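Local coordinates for initiator protein NS1 (PDB 4KW3) that probably recognises the viral replication origin and nicks one DNA strand there to start rolling-circle replication, acting through this N-terminal domain of a larger multifunctional enzyme, at residues A[91-96]-A[123-128]; A[47-52]-A[217-222]; A[21-26]-A[140-145]. One frame throughout, in Å; residues are numbered along the deposited sequence.

Contact 1: A[91-96]-A[123-128]; sequences SHKQRN and EGLSKR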
ATOM      1  N   SER A  91       9.219  -5.076 -15.192  1.00 63.42           N
ATOM      2  CA  SER A  91      10.225  -4.651 -16.136  1.00 60.82           C
ATOM      3  C   SER A  91      11.344  -5.697 -16.281  1.00 59.67           C
ATOM      4  O   SER A  91      11.734  -6.051 -17.401  1.00 53.68           O
ATOM      5  CB  SER A  91      10.796  -3.314 -15.673  1.00 57.14           C
ATOM      6  OG  SER A  91      11.571  -2.714 -16.677  1.00 64.24           O
ATOM      7  N   HIS A  92      11.840  -6.199 -15.151  1.00 51.00           N
ATOM      8  CA  HIS A  92      12.830  -7.268 -15.161  1.00 43.81           C
ATOM      9  C   HIS A  92      12.249  -8.555 -15.762  1.00 62.16           C
ATOM     10  O   HIS A  92      12.867  -9.162 -16.632  1.00 61.88           O
ATOM     11  CB  HIS A  92      13.388  -7.549 -13.758  1.00 47.93           C
ATOM     12  CG  HIS A  92      14.271  -6.469 -13.211  1.00 66.78           C
ATOM     13  ND1 HIS A  92      14.256  -5.174 -13.684  1.00 78.64           N
ATOM     14  CD2 HIS A  92      15.200  -6.494 -12.225  1.00 75.69           C
ATOM     15  CE1 HIS A  92      15.135  -4.451 -13.015  1.00 76.87           C
ATOM     16  NE2 HIS A  92      15.720  -5.227 -12.124  1.00 74.78           N
ATOM     17  N   LYS A  93      11.071  -8.974 -15.298  1.00 58.30           N
ATOM     18  CA  LYS A  93      10.470 -10.225 -15.766  1.00 58.32           C
ATOM     19  C   LYS A  93      10.237 -10.235 -17.267  1.00 63.12           C
ATOM     20  O   LYS A  93      10.319 -11.288 -17.895  1.00 66.22           O
ATOM     21  CB  LYS A  93       9.153 -10.531 -15.053  1.00 57.87           C
ATOM     22  CG  LYS A  93       9.267 -10.708 -13.555  1.00 60.84           C
ATOM     23  CD  LYS A  93      10.181 -11.858 -13.209  1.00 63.38           C
ATOM     24  CE  LYS A  93      10.098 -12.173 -11.725  1.00 65.82           C
ATOM     25  NZ  LYS A  93      11.161 -13.144 -11.324  1.00 69.97           N
ATOM     26  N   GLN A  94       9.949  -9.070 -17.841  1.00 57.59           N
ATOM     27  CA  GLN A  94       9.685  -8.971 -19.273  1.00 55.65           C
ATOM     28  C   GLN A  94      10.872  -8.468 -20.110  1.00 57.03           C
ATOM     29  O   GLN A  94      10.752  -8.357 -21.335  1.00 56.41           O
ATOM     30  CB  GLN A  94       8.493  -8.058 -19.525  1.00 52.34           C
ATOM     31  CG  GLN A  94       7.186  -8.604 -19.069  1.00 51.75           C
ATOM     32  CD  GLN A  94       6.041  -7.669 -19.388  1.00 55.39           C
ATOM     33  OE1 GLN A  94       6.217  -6.666 -20.074  1.00 59.76           O
ATOM     34  NE2 GLN A  94       4.861  -7.991 -18.887  1.00 55.65           N
ATOM     35  N   ARG A  95      11.992  -8.158 -19.458  1.00 55.36           N
ATOM     36  CA  ARG A  95      13.135  -7.541 -20.136  1.00 65.11           C
ATOM     37  C   ARG A  95      12.665  -6.446 -21.090  1.00 61.29           C
ATOM     38  O   ARG A  95      12.911  -6.505 -22.284  1.00 67.90           O
ATOM     39  CB  ARG A  95      13.951  -8.580 -20.888  1.00 70.22           C
ATOM     40  CG  ARG A  95      14.154  -9.862 -20.119  1.00 83.59           C
ATOM     41  CD  ARG A  95      14.958 -10.856 -20.944  1.00106.45           C
ATOM     42  NE  ARG A  95      15.165 -12.098 -20.215  1.00122.30           N
ATOM     43  CZ  ARG A  95      14.226 -13.027 -20.045  1.00130.22           C
ATOM     44  NH1 ARG A  95      13.008 -12.856 -20.552  1.00126.20           N
ATOM     45  NH2 ARG A  95      14.507 -14.130 -19.360  1.00133.78           N
ATOM     46  N   ASN A  96      11.945  -5.480 -20.541  1.00 56.61           N
ATOM     47  CA  ASN A  96      11.324  -4.423 -21.303  1.00 64.51           C
ATOM     48  C   ASN A  96      11.161  -3.231 -20.366  1.00 72.33           C
ATOM     49  O   ASN A  96      10.662  -3.394 -19.253  1.00 73.03           O
ATOM     50  CB  ASN A  96       9.961  -4.900 -21.790  1.00 70.27           C
ATOM     51  CG  ASN A  96       9.285  -3.910 -22.709  1.00 85.60           C
ATOM     52  OD1 ASN A  96       9.589  -2.714 -22.706  1.00 90.21           O
ATOM     53  ND2 ASN A  96       8.335  -4.400 -23.492  1.00 95.08           N
ATOM     54  N   GLU A 123       2.548 -10.751 -18.463  1.00 57.24           N
ATOM     55  CA  GLU A 123       3.581 -11.625 -19.009  1.00 53.95           C
ATOM     56  C   GLU A 123       4.828 -11.539 -18.144  1.00 55.49           C
ATOM     57  O   GLU A 123       5.174 -10.461 -17.686  1.00 59.73           O
ATOM     58  CB  GLU A 123       3.904 -11.200 -20.444  1.00 54.07           C
ATOM     59  CG  GLU A 123       4.496 -12.276 -21.322  1.00 75.48           C
ATOM     60  CD  GLU A 123       4.557 -11.864 -22.786  1.00 88.67           C
ATOM     61  OE1 GLU A 123       4.423 -10.656 -23.080  1.00 95.37           O
ATOM     62  OE2 GLU A 123       4.721 -12.755 -23.644  1.00 91.88           O
ATOM     63  N   GLY A 124       5.489 -12.672 -17.910  1.00 50.29           N
ATOM     64  CA  GLY A 124       6.689 -12.706 -17.090  1.00 50.14           C
ATOM     65  C   GLY A 124       6.482 -13.273 -15.695  1.00 55.27           C
ATOM     66  O   GLY A 124       7.445 -13.713 -15.056  1.00 50.92           O
ATOM     67  N   LEU A 125       5.240 -13.233 -15.208  1.00 56.78           N
ATOM     68  CA  LEU A 125       4.875 -13.928 -13.973  1.00 56.10           C
ATOM     69  C   LEU A 125       4.118 -15.200 -14.310  1.00 52.64           C
ATOM     70  O   LEU A 125       3.429 -15.278 -15.332  1.00 55.56           O
ATOM     71  CB  LEU A 125       4.009 -13.071 -13.042  1.00 48.55           C
ATOM     72  CG  LEU A 125       4.665 -11.980 -12.205  1.00 51.52           C
ATOM     73  CD1 LEU A 125       3.603 -11.223 -11.456  1.00 56.86           C
ATOM     74  CD2 LEU A 125       5.658 -12.568 -11.231  1.00 56.40           C
ATOM     75  N   SER A 126       4.270 -16.207 -13.458  1.00 45.11           N
ATOM     76  CA  SER A 126       3.531 -17.454 -13.611  1.00 52.54           C
ATOM     77  C   SER A 126       3.557 -18.211 -12.287  1.00 60.24           C
ATOM     78  O   SER A 126       4.277 -17.818 -11.368  1.00 60.26           O
ATOM     79  CB  SER A 126       4.176 -18.306 -14.705  1.00 48.76           C
ATOM     80  OG  SER A 126       5.441 -18.790 -14.276  1.00 60.69           O
ATOM     81  N   LYS A 127       2.785 -19.297 -12.198  1.00 60.66           N
ATOM     82  CA  LYS A 127       2.818 -20.185 -11.038  1.00 57.35           C
ATOM     83  C   LYS A 127       4.243 -20.634 -10.746  1.00 61.77           C
ATOM     84  O   LYS A 127       4.635 -20.859  -9.605  1.00 70.00           O
ATOM     85  CB  LYS A 127       1.913 -21.417 -11.230  1.00 65.33           C
ATOM     86  CG  LYS A 127       0.466 -21.228 -10.813  1.00 83.97           C
ATOM     87  CD  LYS A 127      -0.123 -22.559 -10.327  1.00100.86           C
ATOM     88  CE  LYS A 127      -1.295 -22.338  -9.366  1.00112.40           C
ATOM     89  NZ  LYS A 127      -2.415 -21.506  -9.917  1.00114.34           N
ATOM     90  N   ARG A 128       5.009 -20.756 -11.810  1.00 68.76           N
ATOM     91  CA  ARG A 128       6.352 -21.293 -11.773  1.00 78.21           C
ATOM     92  C   ARG A 128       7.315 -20.347 -11.020  1.00 77.83           C
ATOM     93  O   ARG A 128       8.183 -20.804 -10.273  1.00 88.09           O
ATOM     94  CB  ARG A 128       6.764 -21.585 -13.227  1.00 79.26           C
ATOM     95  CG  ARG A 128       7.868 -22.577 -13.454  1.00 91.65           C
ATOM     96  CD  ARG A 128       8.292 -22.556 -14.924  1.00108.36           C
ATOM     97  NE  ARG A 128       8.386 -21.194 -15.454  1.00122.71           N
ATOM     98  CZ  ARG A 128       9.443 -20.397 -15.315  1.00125.78           C
ATOM     99  NH1 ARG A 128      10.530 -20.833 -14.690  1.00127.15           N
ATOM    100  NH2 ARG A 128       9.422 -19.169 -15.827  1.00121.60           N
TER
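Lys93 and Gly124 bring the two backbones together, their CA atoms 4.7 Å apart where the end of helix 74-94 meets the loop that follows strand 114-122. The helix is closed by a Schellman motif, with Arg95 at positive phi, while Gly124 also takes a positive phi, a region that suits glycine, and offers no side chain at the place of closest approach. Lys93 lays its aliphatic part over the Gly124 carbonyl, CB lying 3.6 Å from Gly124 O; the chain then bends at chi2 (-61°) and carries NZ away to Ser133 OG and Gln136 OE1. Gln94 supplies the polar link. Its chain is extended beyond CG, and NE2 donates to Glu123 O at 2.8 Å with an N-H...O angle of 157°. The acceptor lies nearly in the amide plane of Gln94, whereas the donor is tilted 26° from the carbonyl plane. NE2 also bonds to Arg100 O, and two backbone carbonyls from separate parts of the chain thus fix how the amide is turned. This surface contact therefore rests on side-chain amide to main-chain bonding plus lysine methylenes, and ties a helix terminus to a loop; the part of Glu123 that takes the bond is its main-chain carbonyl.

Contact 2: A[47-52]-A[217-222]; sequences IQLRNC and RCISSY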
ATOM      1  N   ILE A  47       0.545  16.079  13.038  1.00 60.04           N
ATOM      2  CA  ILE A  47       0.299  16.411  14.437  1.00 66.10           C
ATOM      3  C   ILE A  47      -1.037  17.123  14.646  1.00 63.73           C
ATOM      4  O   ILE A  47      -1.808  16.760  15.534  1.00 57.59           O
ATOM      5  CB  ILE A  47       1.434  17.274  15.011  1.00 63.43           C
ATOM      6  CG1 ILE A  47       2.732  16.466  14.996  1.00 53.33           C
ATOM      7  CG2 ILE A  47       1.110  17.713  16.436  1.00 51.48           C
ATOM      8  CD1 ILE A  47       3.917  17.194  15.509  1.00 45.85           C
ATOM      9  N   GLN A  48      -1.306  18.119  13.811  1.00 63.45           N
ATOM     10  CA  GLN A  48      -2.541  18.882  13.882  1.00 65.29           C
ATOM     11  C   GLN A  48      -3.750  17.977  13.699  1.00 65.04           C
ATOM     12  O   GLN A  48      -4.791  18.175  14.328  1.00 71.82           O
ATOM     13  CB  GLN A  48      -2.532  19.955  12.801  1.00 69.92           C
ATOM     14  CG  GLN A  48      -3.160  21.252  13.215  1.00 87.89           C
ATOM     15  CD  GLN A  48      -2.801  22.359  12.261  1.00100.65           C
ATOM     16  OE1 GLN A  48      -1.792  22.273  11.551  1.00102.46           O
ATOM     17  NE2 GLN A  48      -3.628  23.402  12.222  1.00101.33           N
ATOM     18  N   LEU A  49      -3.585  16.961  12.860  1.00 58.10           N
ATOM     19  CA  LEU A  49      -4.651  16.024  12.551  1.00 57.75           C
ATOM     20  C   LEU A  49      -5.167  15.297  13.798  1.00 57.33           C
ATOM     21  O   LEU A  49      -6.359  14.964  13.862  1.00 52.70           O
ATOM     22  CB  LEU A  49      -4.192  15.002  11.511  1.00 58.37           C
ATOM     23  CG  LEU A  49      -5.315  14.122  10.979  1.00 54.08           C
ATOM     24  CD1 LEU A  49      -6.277  14.967  10.181  1.00 59.80           C
ATOM     25  CD2 LEU A  49      -4.791  12.977  10.179  1.00 51.56           C
ATOM     26  N   ARG A  50      -4.274  15.045  14.768  1.00 56.83           N
ATOM     27  CA  ARG A  50      -4.636  14.376  16.029  1.00 56.49           C
ATOM     28  C   ARG A  50      -5.769  15.082  16.762  1.00 66.30           C
ATOM     29  O   ARG A  50      -6.535  14.435  17.469  1.00 73.04           O
ATOM     30  CB  ARG A  50      -3.456  14.267  16.996  1.00 58.29           C
ATOM     31  CG  ARG A  50      -2.262  13.508  16.497  1.00 69.62           C
ATOM     32  CD  ARG A  50      -1.256  13.279  17.624  1.00 85.22           C
ATOM     33  NE  ARG A  50      -0.109  12.493  17.160  1.00103.20           N
ATOM     34  CZ  ARG A  50       1.046  13.014  16.747  1.00109.56           C
ATOM     35  NH1 ARG A  50       1.224  14.326  16.785  1.00114.49           N
ATOM     36  NH2 ARG A  50       2.033  12.224  16.324  1.00104.54           N
ATOM     37  N   ASN A  51      -5.881  16.398  16.579  1.00 66.18           N
ATOM     38  CA  ASN A  51      -6.820  17.209  17.349  1.00 74.90           C
ATOM     39  C   ASN A  51      -8.151  17.421  16.636  1.00 75.91           C
ATOM     40  O   ASN A  51      -8.979  18.222  17.071  1.00 75.85           O
ATOM     41  CB  ASN A  51      -6.203  18.571  17.673  1.00 89.33           C
ATOM     42  CG  ASN A  51      -4.809  18.459  18.243  1.00 99.95           C
ATOM     43  OD1 ASN A  51      -4.549  17.631  19.117  1.00103.52           O
ATOM     44  ND2 ASN A  51      -3.896  19.294  17.750  1.00100.50           N
ATOM     45  N   CYS A  52      -8.354  16.709  15.536  1.00 64.94           N
ATOM     46  CA  CYS A  52      -9.532  16.922  14.711  1.00 54.71           C
ATOM     47  C   CYS A  52     -10.751  16.139  15.186  1.00 54.49           C
ATOM     48  O   CYS A  52     -10.633  15.013  15.672  1.00 58.21           O
ATOM     49  CB  CYS A  52      -9.228  16.549  13.261  1.00 60.88           C
ATOM     50  SG  CYS A  52      -8.148  17.685  12.381  1.00 74.36           S
ATOM     51  N   ARG A 217     -10.972   4.769   5.426  1.00 35.82           N
ATOM     52  CA  ARG A 217      -9.626   5.300   5.445  1.00 35.91           C
ATOM     53  C   ARG A 217      -9.145   5.692   6.821  1.00 45.55           C
ATOM     54  O   ARG A 217      -9.896   6.288   7.604  1.00 43.65           O
ATOM     55  CB  ARG A 217      -9.483   6.511   4.525  1.00 39.56           C
ATOM     56  CG  ARG A 217      -8.015   6.869   4.305  1.00 43.38           C
ATOM     57  CD  ARG A 217      -7.820   7.934   3.276  1.00 42.08           C
ATOM     58  NE  ARG A 217      -8.417   9.184   3.685  1.00 54.30           N
ATOM     59  CZ  ARG A 217      -8.094  10.347   3.144  1.00 52.31           C
ATOM     60  NH1 ARG A 217      -7.177  10.360   2.196  1.00 40.53           N
ATOM     61  NH2 ARG A 217      -8.678  11.478   3.551  1.00 50.44           N
ATOM     62  N   CYS A 218      -7.872   5.390   7.079  1.00 31.83           N
ATOM     63  CA  CYS A 218      -7.172   5.927   8.227  1.00 42.61           C
ATOM     64  C   CYS A 218      -5.700   6.169   7.874  1.00 44.34           C
ATOM     65  O   CYS A 218      -4.989   5.237   7.522  1.00 45.96           O
ATOM     66  CB  CYS A 218      -7.279   4.966   9.399  1.00 42.59           C
ATOM     67  SG  CYS A 218      -6.436   5.583  10.820  1.00 59.88           S
ATOM     68  N   ILE A 219      -5.250   7.424   7.930  1.00 44.04           N
ATOM     69  CA  ILE A 219      -3.873   7.753   7.511  1.00 34.17           C
ATOM     70  C   ILE A 219      -2.836   7.855   8.638  1.00 42.62           C
ATOM     71  O   ILE A 219      -1.679   8.159   8.390  1.00 48.30           O
ATOM     72  CB  ILE A 219      -3.799   9.024   6.645  1.00 41.43           C
ATOM     73  CG1 ILE A 219      -4.268  10.246   7.438  1.00 41.46           C
ATOM     74  CG2 ILE A 219      -4.613   8.863   5.354  1.00 33.14           C
ATOM     75  CD1 ILE A 219      -4.241  11.498   6.620  1.00 47.61           C
ATOM     76  N   SER A 220      -3.257   7.605   9.873  1.00 50.77           N
ATOM     77  CA  SER A 220      -2.342   7.607  11.000  1.00 47.27           C
ATOM     78  C   SER A 220      -2.818   6.744  12.162  1.00 49.04           C
ATOM     79  O   SER A 220      -4.003   6.678  12.453  1.00 50.62           O
ATOM     80  CB  SER A 220      -2.088   9.017  11.509  1.00 44.39           C
ATOM     81  OG  SER A 220      -1.166   8.952  12.585  1.00 46.93           O
ATOM     82  N   SER A 221      -1.867   6.107  12.836  1.00 47.66           N
ATOM     83  CA  SER A 221      -2.139   5.401  14.072  1.00 47.81           C
ATOM     84  C   SER A 221      -2.720   6.351  15.116  1.00 55.60           C
ATOM     85  O   SER A 221      -3.417   5.914  16.028  1.00 64.92           O
ATOM     86  CB  SER A 221      -0.847   4.806  14.622  1.00 53.36           C
ATOM     87  OG  SER A 221      -0.293   3.869  13.718  1.00 56.73           O
ATOM     88  N   TYR A 222      -2.448   7.649  14.974  1.00 55.75           N
ATOM     89  CA  TYR A 222      -2.894   8.643  15.949  1.00 55.50           C
ATOM     90  C   TYR A 222      -4.105   9.393  15.438  1.00 56.64           C
ATOM     91  O   TYR A 222      -4.423  10.484  15.905  1.00 69.00           O
ATOM     92  CB  TYR A 222      -1.767   9.620  16.300  1.00 53.96           C
ATOM     93  CG  TYR A 222      -0.455   8.931  16.581  1.00 63.21           C
ATOM     94  CD1 TYR A 222      -0.390   7.820  17.413  1.00 71.88           C
ATOM     95  CD2 TYR A 222       0.717   9.370  15.991  1.00 68.85           C
ATOM     96  CE1 TYR A 222       0.810   7.176  17.661  1.00 74.46           C
ATOM     97  CE2 TYR A 222       1.920   8.739  16.234  1.00 79.96           C
ATOM     98  CZ  TYR A 222       1.961   7.641  17.066  1.00 82.40           C
ATOM     99  OH  TYR A 222       3.166   7.019  17.299  1.00 90.76           O
TER
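Arg50 and Tyr222 extend in the same direction, flank to flank, the aliphatic part of the arginine running along the tyrosine CB. The Arg50 chain is extended from CG to NE, which carries the guanidinium past that CB and on to the CD2 and CE2 atoms of the phenol ring, which it meets obliquely. There NE comes within 3.4 Å of Tyr222 CB, and NH2 within 3.2 Å of Tyr222 CD2. The two planes are 42° apart and the ring carbon sits at the guanidinium edge, near its plane, so the geometry is not that of a parallel stack. Leu49 and Ile219 meet differently, crossing at about a right angle with Leu49 CD2 3.9 Å from Ile219 CD1. With chi1 at 63°, CG1 of Ile219 is flanked by both backbone N and carbonyl carbon, and from there CD1 extends to the leucine methyl. Between these two pairs, Ser220 forms an ST turn: its OG accepts from Tyr222 N at 3.0 Å and also bonds Glu31 OE1, which ties the loop to helix 31-38. The contact thus joins the end of helix 43-49 to the loop between strand 216-217 and helix 225-228, with Ile219 also reaching Leu66 of helix 60-69 and Cys228 of helix 225-228.

Contact 3: A[21-26]-A[140-145]; sequences KFPYPQ and LILAEI
Phe22 and Pro23, at an inverse gamma turn just after strand 15-21, pack against Leu142 and Ile145 on one side of helix 134-149, in the hydrophobic layer beside the predicted metal site of the nuclease. Pro23 is the centre of the turn, which the bond from Tyr24 N to Phe22 O (2.7 Å) closes. At this kink the CB of Pro23 points toward the helix. CG of Phe22 stands anti to the backbone N (chi1 -165°), and the ring reaches the helix with its CE2 corner, 4.0 Å from Ile145 CG2 and 4.1 Å from Ile145 CD1. Both ends of the branched isoleucine therefore touch the same ring carbon, and the two side chains meet at a slant. Over one face of the phenyl ring lies Pro23 CD, 3.7 Å above the plane and nearer the ring's margin than its centre; Tyr24 CB is at the ring edge, so the ring is flanked by its own chain neighbours. Pro23 and Leu142 run antiparallel past one another, and their closest approach is Pro23 CG to Leu142 CD2, 4.0 Å. No hydrogen bond crosses between the segments. Further apolar partners surround them: Leu34 of helix 31-38 touches Phe22, Leu38 and Leu78 touch Ile145, and helix 160-177 adds Leu169 against Ile145 and Ala172 against Leu142. The backbone of Phe22 pairs with that of Leu114, directly before His115 of the predicted RCR-2 motif, and the Phe22 and His115 side chains are about 7 Å apart. A hydrophobic layer between helices and a central antiparallel region of sheet, whose adjoining strands carry the predicted metal ligands, is consistent with the HUH endonuclease fold of rolling-circle initiators.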
ATOM      1  N   LYS A  21       5.257  -6.361   4.312  1.00 49.39           N
ATOM      2  CA  LYS A  21       5.234  -5.821   5.677  1.00 44.17           C
ATOM      3  C   LYS A  21       6.406  -4.860   5.861  1.00 47.16           C
ATOM      4  O   LYS A  21       7.552  -5.246   5.649  1.00 45.86           O
ATOM      5  CB  LYS A  21       5.392  -6.942   6.700  1.00 48.09           C
ATOM      6  CG  LYS A  21       4.139  -7.366   7.418  1.00 62.62           C
ATOM      7  CD  LYS A  21       4.487  -8.161   8.689  1.00 78.56           C
ATOM      8  CE  LYS A  21       4.982  -9.588   8.385  1.00 85.50           C
ATOM      9  NZ  LYS A  21       3.935 -10.648   8.563  1.00 84.46           N
ATOM     10  N   PHE A  22       6.146  -3.615   6.248  1.00 44.37           N
ATOM     11  CA  PHE A  22       7.246  -2.702   6.556  1.00 46.41           C
ATOM     12  C   PHE A  22       8.101  -3.249   7.732  1.00 50.08           C
ATOM     13  O   PHE A  22       7.613  -3.434   8.846  1.00 43.48           O
ATOM     14  CB  PHE A  22       6.705  -1.305   6.869  1.00 48.06           C
ATOM     15  CG  PHE A  22       7.756  -0.244   6.843  1.00 48.69           C
ATOM     16  CD1 PHE A  22       8.522   0.015   7.961  1.00 48.23           C
ATOM     17  CD2 PHE A  22       7.992   0.482   5.692  1.00 48.47           C
ATOM     18  CE1 PHE A  22       9.505   0.983   7.926  1.00 44.27           C
ATOM     19  CE2 PHE A  22       8.971   1.453   5.655  1.00 47.92           C
ATOM     20  CZ  PHE A  22       9.727   1.700   6.775  1.00 42.55           C
ATOM     21  N   PRO A  23       9.388  -3.513   7.490  1.00 50.91           N
ATOM     22  CA  PRO A  23      10.126  -4.261   8.517  1.00 48.46           C
ATOM     23  C   PRO A  23      10.608  -3.429   9.722  1.00 54.72           C
ATOM     24  O   PRO A  23      11.807  -3.411  10.021  1.00 64.33           O
ATOM     25  CB  PRO A  23      11.315  -4.834   7.741  1.00 38.21           C
ATOM     26  CG  PRO A  23      11.476  -3.936   6.504  1.00 43.43           C
ATOM     27  CD  PRO A  23      10.258  -3.040   6.399  1.00 48.46           C
ATOM     28  N   TYR A  24       9.678  -2.753  10.390  1.00 50.81           N
ATOM     29  CA  TYR A  24       9.966  -1.983  11.612  1.00 55.72           C
ATOM     30  C   TYR A  24       8.861  -2.168  12.643  1.00 57.16           C
ATOM     31  O   TYR A  24       7.812  -1.523  12.578  1.00 58.44           O
ATOM     32  CB  TYR A  24      10.139  -0.494  11.282  1.00 55.48           C
ATOM     33  CG  TYR A  24      10.569   0.371  12.446  1.00 65.65           C
ATOM     34  CD1 TYR A  24      11.839   0.257  13.008  1.00 72.07           C
ATOM     35  CD2 TYR A  24       9.727   1.346  12.948  1.00 71.63           C
ATOM     36  CE1 TYR A  24      12.230   1.062  14.073  1.00 67.90           C
ATOM     37  CE2 TYR A  24      10.116   2.161  14.004  1.00 75.59           C
ATOM     38  CZ  TYR A  24      11.362   2.018  14.560  1.00 73.95           C
ATOM     39  OH  TYR A  24      11.724   2.838  15.610  1.00 82.20           O
ATOM     40  N   PRO A  25       9.097  -3.055  13.607  1.00 59.43           N
ATOM     41  CA  PRO A  25       8.073  -3.442  14.585  1.00 58.45           C
ATOM     42  C   PRO A  25       7.538  -2.273  15.424  1.00 56.68           C
ATOM     43  O   PRO A  25       6.362  -2.279  15.780  1.00 58.31           O
ATOM     44  CB  PRO A  25       8.800  -4.462  15.458  1.00 55.79           C
ATOM     45  CG  PRO A  25       9.899  -5.009  14.567  1.00 46.02           C
ATOM     46  CD  PRO A  25      10.339  -3.834  13.753  1.00 49.61           C
ATOM     47  N   GLN A  26       8.381  -1.287  15.719  1.00 62.88           N
ATOM     48  CA  GLN A  26       7.993  -0.143  16.558  1.00 64.26           C
ATOM     49  C   GLN A  26       7.309   0.986  15.780  1.00 60.85           C
ATOM     50  O   GLN A  26       7.192   2.093  16.292  1.00 61.28           O
ATOM     51  CB  GLN A  26       9.211   0.435  17.294  1.00 71.90           C
ATOM     52  CG  GLN A  26       9.966  -0.540  18.195  1.00 83.34           C
ATOM     53  CD  GLN A  26      10.884  -1.495  17.424  1.00 92.88           C
ATOM     54  OE1 GLN A  26      11.077  -1.363  16.210  1.00 92.70           O
ATOM     55  NE2 GLN A  26      11.440  -2.472  18.132  1.00 95.96           N
ATOM     56  N   LEU A 140      13.570  -4.956  -4.302  1.00 44.41           N
ATOM     57  CA  LEU A 140      13.189  -3.836  -5.124  1.00 44.03           C
ATOM     58  C   LEU A 140      12.332  -2.835  -4.327  1.00 55.75           C
ATOM     59  O   LEU A 140      12.479  -1.622  -4.482  1.00 58.17           O
ATOM     60  CB  LEU A 140      12.425  -4.333  -6.342  1.00 40.11           C
ATOM     61  CG  LEU A 140      13.201  -5.215  -7.320  1.00 42.69           C
ATOM     62  CD1 LEU A 140      12.269  -5.685  -8.437  1.00 43.63           C
ATOM     63  CD2 LEU A 140      14.365  -4.459  -7.888  1.00 41.48           C
ATOM     64  N   ILE A 141      11.431  -3.347  -3.488  1.00 47.80           N
ATOM     65  CA  ILE A 141      10.570  -2.479  -2.687  1.00 44.07           C
ATOM     66  C   ILE A 141      11.417  -1.697  -1.720  1.00 47.80           C
ATOM     67  O   ILE A 141      11.245  -0.487  -1.584  1.00 44.27           O
ATOM     68  CB  ILE A 141       9.496  -3.248  -1.907  1.00 39.57           C
ATOM     69  CG1 ILE A 141       8.365  -3.673  -2.847  1.00 47.16           C
ATOM     70  CG2 ILE A 141       8.927  -2.395  -0.776  1.00 33.91           C
ATOM     71  CD1 ILE A 141       7.388  -4.676  -2.234  1.00 51.01           C
ATOM     72  N   LEU A 142      12.330  -2.396  -1.048  1.00 49.19           N
ATOM     73  CA  LEU A 142      13.222  -1.770  -0.079  1.00 43.66           C
ATOM     74  C   LEU A 142      14.111  -0.707  -0.729  1.00 51.86           C
ATOM     75  O   LEU A 142      14.347   0.350  -0.140  1.00 51.23           O
ATOM     76  CB  LEU A 142      14.065  -2.817   0.653  1.00 39.91           C
ATOM     77  CG  LEU A 142      13.287  -3.734   1.610  1.00 46.17           C
ATOM     78  CD1 LEU A 142      14.139  -4.933   2.077  1.00 44.86           C
ATOM     79  CD2 LEU A 142      12.681  -2.974   2.803  1.00 38.43           C
ATOM     80  N   ALA A 143      14.591  -0.982  -1.941  1.00 47.40           N
ATOM     81  CA  ALA A 143      15.429  -0.023  -2.663  1.00 52.34           C
ATOM     82  C   ALA A 143      14.696   1.314  -2.847  1.00 53.75           C
ATOM     83  O   ALA A 143      15.292   2.376  -2.648  1.00 52.25           O
ATOM     84  CB  ALA A 143      15.899  -0.582  -3.988  1.00 42.11           C
ATOM     85  N   GLU A 144      13.413   1.254  -3.219  1.00 47.51           N
ATOM     86  CA  GLU A 144      12.590   2.453  -3.389  1.00 50.47           C
ATOM     87  C   GLU A 144      12.353   3.246  -2.094  1.00 51.25           C
ATOM     88  O   GLU A 144      12.464   4.474  -2.083  1.00 54.22           O
ATOM     89  CB  GLU A 144      11.234   2.099  -3.994  1.00 41.74           C
ATOM     90  CG  GLU A 144      11.294   1.722  -5.432  1.00 47.55           C
ATOM     91  CD  GLU A 144      11.511   2.912  -6.351  1.00 60.63           C
ATOM     92  OE1 GLU A 144      11.424   4.070  -5.876  1.00 69.40           O
ATOM     93  OE2 GLU A 144      11.773   2.677  -7.552  1.00 68.98           O
ATOM     94  N   ILE A 145      12.023   2.531  -1.023  1.00 38.95           N
ATOM     95  CA  ILE A 145      11.833   3.119   0.291  1.00 46.01           C
ATOM     96  C   ILE A 145      13.117   3.799   0.783  1.00 56.65           C
ATOM     97  O   ILE A 145      13.106   4.963   1.171  1.00 61.10           O
ATOM     98  CB  ILE A 145      11.425   2.040   1.312  1.00 39.19           C
ATOM     99  CG1 ILE A 145      10.050   1.466   0.968  1.00 39.94           C
ATOM    100  CG2 ILE A 145      11.448   2.604   2.718  1.00 45.69           C
ATOM    101  CD1 ILE A 145       9.628   0.294   1.829  1.00 36.38           C
TER

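How the contacts relate
Along the chain the segments come in the order 21-26, 47-52, 91-96, 123-128, 140-145 and 217-222, so contact 1 is nested inside the loops closed by both others, while contacts 2 and 3 cross. Contacts 1 and 2 lie on opposite sides of the chain's centre, with their own centres 39 Å apart; contact 3 lies between, 23 Å from the centre of contact 1 and 22 Å from that of contact 2. Helices 74-94 and 134-149, which pack together, relate contacts 1 and 3, and helix 31-38 borders contacts 2 and 3. One nuclease domain is thus joined at two helix-end-to-loop contacts toward its periphery, one at the surface and one partly buried, and at a buried helix-to-loop interface near its predicted metal site.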